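Local coordinates for protein intracellular serine protease (Bacillus licheniformis, PDB 4ZOQ) that is a subtilisin-like serine protease of the S8 family that probably cleaves lanthipeptide precursors at a specific peptide bond, at residues 173-181 with 213-221. Residues are numbered along the deposited sequence; the frame is centred on the assembly and turned at random.
Sequences AGNKGVNLD and PYSNQGREI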
loop_
_atom_site.group_PDB
_atom_site.type_symbol
_atom_site.label_atom_id
_atom_site.label_comp_id
_atom_site.label_asym_id
_atom_site.label_seq_id
_atom_site.Cartn_x
_atom_site.Cartn_y
_atom_site.Cartn_z
ATOM N N ALA B 173 5.129 -6.596 -1.596
ATOM C CA ALA B 173 6.494 -7.094 -1.624
ATOM C C ALA B 173 7.100 -7.013 -3.019
ATOM O O ALA B 173 8.302 -7.050 -3.177
ATOM C CB ALA B 173 6.541 -8.509 -1.113
ATOM N N GLY B 174 6.267 -6.909 -4.034
ATOM C CA GLY B 174 6.772 -6.803 -5.385
ATOM C C GLY B 174 6.576 -8.066 -6.190
ATOM O O GLY B 174 6.491 -9.166 -5.632
ATOM N N ASN B 175 6.525 -7.896 -7.513
ATOM C CA ASN B 175 6.124 -8.960 -8.428
ATOM C C ASN B 175 7.238 -9.482 -9.346
ATOM O O ASN B 175 6.955 -9.936 -10.468
ATOM C CB ASN B 175 4.934 -8.517 -9.302
ATOM C CG ASN B 175 3.682 -8.193 -8.492
ATOM O OD1 ASN B 175 3.681 -8.262 -7.263
ATOM N ND2 ASN B 175 2.573 -7.957 -9.193
ATOM N N LYS B 176 8.496 -9.404 -8.915
ATOM C CA LYS B 176 9.580 -9.878 -9.795
ATOM C C LYS B 176 9.915 -11.365 -9.660
ATOM O O LYS B 176 10.761 -11.850 -10.374
ATOM C CB LYS B 176 10.881 -9.100 -9.564
ATOM C CG LYS B 176 11.002 -7.764 -10.277
ATOM C CD LYS B 176 12.453 -7.308 -10.132
ATOM C CE LYS B 176 12.820 -6.115 -11.024
ATOM N NZ LYS B 176 14.249 -5.697 -10.765
ATOM N N GLY B 177 9.282 -12.070 -8.728
ATOM C CA GLY B 177 9.532 -13.477 -8.549
ATOM C C GLY B 177 10.966 -13.754 -8.136
ATOM O O GLY B 177 11.475 -14.854 -8.374
ATOM N N VAL B 178 11.615 -12.773 -7.516
ATOM C CA VAL B 178 13.003 -12.925 -7.059
ATOM C C VAL B 178 13.071 -12.986 -5.526
ATOM O O VAL B 178 12.146 -12.518 -4.827
ATOM C CB VAL B 178 13.922 -11.748 -7.558
ATOM C CG1 VAL B 178 13.737 -11.527 -9.042
ATOM C CG2 VAL B 178 13.586 -10.454 -6.858
ATOM N N ASN B 179 14.183 -13.510 -5.010
ATOM C CA ASN B 179 14.486 -13.482 -3.585
ATOM C C ASN B 179 15.114 -12.144 -3.268
ATOM O O ASN B 179 16.133 -11.795 -3.846
ATOM C CB ASN B 179 15.437 -14.628 -3.200
ATOM C CG ASN B 179 15.744 -14.671 -1.701
ATOM O OD1 ASN B 179 16.544 -13.883 -1.189
ATOM N ND2 ASN B 179 15.112 -15.602 -0.995
ATOM N N LEU B 180 14.505 -11.374 -2.376
ATOM C CA LEU B 180 14.964 -9.998 -2.191
ATOM C C LEU B 180 16.335 -9.943 -1.495
ATOM O O LEU B 180 17.122 -9.032 -1.746
ATOM C CB LEU B 180 13.915 -9.168 -1.423
ATOM C CG LEU B 180 12.649 -8.937 -2.253
ATOM C CD1 LEU B 180 11.508 -8.328 -1.437
ATOM C CD2 LEU B 180 12.966 -8.070 -3.459
ATOM N N ASP B 181 16.647 -10.954 -0.692
ATOM C CA ASP B 181 17.960 -11.025 -0.049
ATOM C C ASP B 181 19.061 -11.315 -1.090
ATOM O O ASP B 181 20.116 -10.677 -1.081
ATOM C CB ASP B 181 17.948 -12.080 1.060
ATOM C CG ASP B 181 16.911 -11.768 2.149
ATOM O OD1 ASP B 181 16.871 -10.589 2.585
ATOM O OD2 ASP B 181 16.145 -12.682 2.570
ATOM N N PRO B 213 3.656 -17.305 -8.169
ATOM C CA PRO B 213 4.997 -17.400 -8.775
ATOM C C PRO B 213 5.733 -16.063 -8.860
ATOM O O PRO B 213 6.960 -16.037 -8.808
ATOM C CB PRO B 213 4.716 -17.943 -10.187
ATOM C CG PRO B 213 3.362 -18.631 -10.084
ATOM C CD PRO B 213 2.597 -17.874 -9.027
ATOM N N TYR B 214 4.998 -14.972 -9.013
ATOM C CA TYR B 214 5.603 -13.652 -9.168
ATOM C C TYR B 214 5.988 -13.055 -7.821
ATOM O O TYR B 214 6.707 -12.076 -7.741
ATOM C CB TYR B 214 4.647 -12.719 -9.894
ATOM C CG TYR B 214 3.320 -12.602 -9.189
ATOM C CD1 TYR B 214 3.188 -11.794 -8.078
ATOM C CD2 TYR B 214 2.181 -13.291 -9.645
ATOM C CE1 TYR B 214 1.994 -11.689 -7.396
ATOM C CE2 TYR B 214 0.948 -13.168 -8.973
ATOM C CZ TYR B 214 0.879 -12.355 -7.837
ATOM O OH TYR B 214 -0.275 -12.186 -7.111
ATOM N N SER B 215 5.487 -13.636 -6.752
ATOM C CA SER B 215 5.636 -12.981 -5.462
ATOM C C SER B 215 7.104 -12.944 -4.973
ATOM O O SER B 215 7.744 -13.972 -4.830
ATOM C CB SER B 215 4.737 -13.676 -4.454
ATOM O OG SER B 215 4.661 -12.956 -3.256
ATOM N N ASN B 216 7.626 -11.747 -4.744
ATOM C CA ASN B 216 8.953 -11.583 -4.167
ATOM C C ASN B 216 9.034 -12.266 -2.809
ATOM O O ASN B 216 8.071 -12.243 -2.035
ATOM C CB ASN B 216 9.323 -10.082 -4.020
ATOM C CG ASN B 216 9.730 -9.436 -5.342
ATOM O OD1 ASN B 216 10.051 -10.117 -6.319
ATOM N ND2 ASN B 216 9.730 -8.122 -5.369
ATOM N N GLN B 217 10.198 -12.844 -2.528
ATOM C CA GLN B 217 10.442 -13.616 -1.319
ATOM C C GLN B 217 11.624 -13.009 -0.606
ATOM O O GLN B 217 12.413 -12.310 -1.225
ATOM C CB GLN B 217 10.715 -15.090 -1.679
ATOM C CG GLN B 217 9.581 -15.702 -2.493
ATOM C CD GLN B 217 9.783 -17.179 -2.854
ATOM O OE1 GLN B 217 10.738 -17.814 -2.421
ATOM N NE2 GLN B 217 8.843 -17.735 -3.615
ATOM N N GLY B 218 11.786 -13.330 0.674
ATOM C CA GLY B 218 12.897 -12.815 1.456
ATOM C C GLY B 218 12.562 -12.717 2.926
ATOM O O GLY B 218 11.411 -12.893 3.312
ATOM N N ARG B 219 13.566 -12.415 3.747
ATOM C CA ARG B 219 13.377 -12.324 5.181
ATOM C C ARG B 219 12.428 -11.192 5.557
ATOM O O ARG B 219 11.875 -11.207 6.647
ATOM C CB ARG B 219 14.725 -12.146 5.884
ATOM C CG ARG B 219 15.673 -13.307 5.632
ATOM C CD ARG B 219 16.976 -13.201 6.411
ATOM N NE ARG B 219 18.035 -13.861 5.663
ATOM C CZ ARG B 219 18.817 -13.266 4.778
ATOM N NH1 ARG B 219 18.756 -11.957 4.599
ATOM N NH2 ARG B 219 19.724 -13.973 4.128
ATOM N N GLU B 220 12.285 -10.205 4.667
ATOM C CA GLU B 220 11.411 -9.054 4.896
ATOM C C GLU B 220 9.929 -9.391 4.805
ATOM O O GLU B 220 9.131 -8.681 5.394
ATOM C CB GLU B 220 11.716 -7.913 3.912
ATOM C CG GLU B 220 11.197 -8.141 2.507
ATOM C CD GLU B 220 11.361 -6.917 1.607
ATOM O OE1 GLU B 220 12.520 -6.446 1.454
ATOM O OE2 GLU B 220 10.337 -6.430 1.051
ATOM N N ILE B 221 9.567 -10.456 4.080
ATOM C CA ILE B 221 8.164 -10.839 3.937
ATOM C C ILE B 221 7.592 -11.158 5.318
ATOM O O ILE B 221 8.177 -11.971 6.048
ATOM C CB ILE B 221 7.966 -12.074 3.090
ATOM C CG1 ILE B 221 8.690 -11.992 1.746
ATOM C CG2 ILE B 221 6.456 -12.352 2.932
ATOM C CD1 ILE B 221 8.174 -10.979 0.804
HETATM O O HOH W 1 9.947 -17.195 -9.890
HETATM O O HOH W 2 13.712 -17.833 -1.987
HETATM O O HOH W 3 14.226 -9.545 2.579
#
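Asn216 is buried against the curve of residues 173-178, and its side-chain amide fastens the two loops together. Its ND2 donates to Ala173 O at 2.8 Å, with that oxygen close to the amide plane. ND2 also bonds Tyr141. At the other end of the amide, OD1 takes weak bonds from Lys176 N and Val178 N. Asn216 N gives a nearly straight bond to Gly174 O (3.0 Å, 165° at the hydrogen). Packing is tight at Gly174, where any CB would run into Asn216 ND2. Further along, the backbones form a single bridge at Asn179 and Gln217: Gln217 N donates to Val178 O, and Leu180 N to Gln217 O at 2.6 Å. Leu180 CD2 packs on the Asn216 amide, while CD1 lies 3.3 Å from Glu220 OE2, an oxygen bonded to Ser194 and Ser201.

The solvent side is looser where water 2 links Asn179 ND2 to Gln217 OE1. Asn179 OD1 accepts Glu182 N and N-caps helix 180-187. At the same rim, Asp181 and Arg219 grip firmly. Asp181 OD2 accepts Arg219 N on the syn side at 2.8 Å. The carboxylate stacks over one guanidinium face, planes 22° apart, OD2 offset toward the rim. Across that face OD1 makes a salt bridge to NH1 at 3.1 Å. The extended Arg219 chain (chi2 -175°) runs past OD2, CG touching it, and brings NH1 to OD1. With an alanine at Asp181, Arg219 N is likely to lose its acceptor and the guanidinium its countercharge, leaving it freer to turn.

Asn175 CG lies obliquely on Tyr214 CD1 at 3.7 Å. Thr275 holds its OD1, and its side chain is about 6 Å from that of Ser276, the predicted nucleophile. Asn175, in the Ala-Gly-Asn stretch after parallel strand 168-172, is probably the oxyanion-hole asparagine of the subtilisin fold.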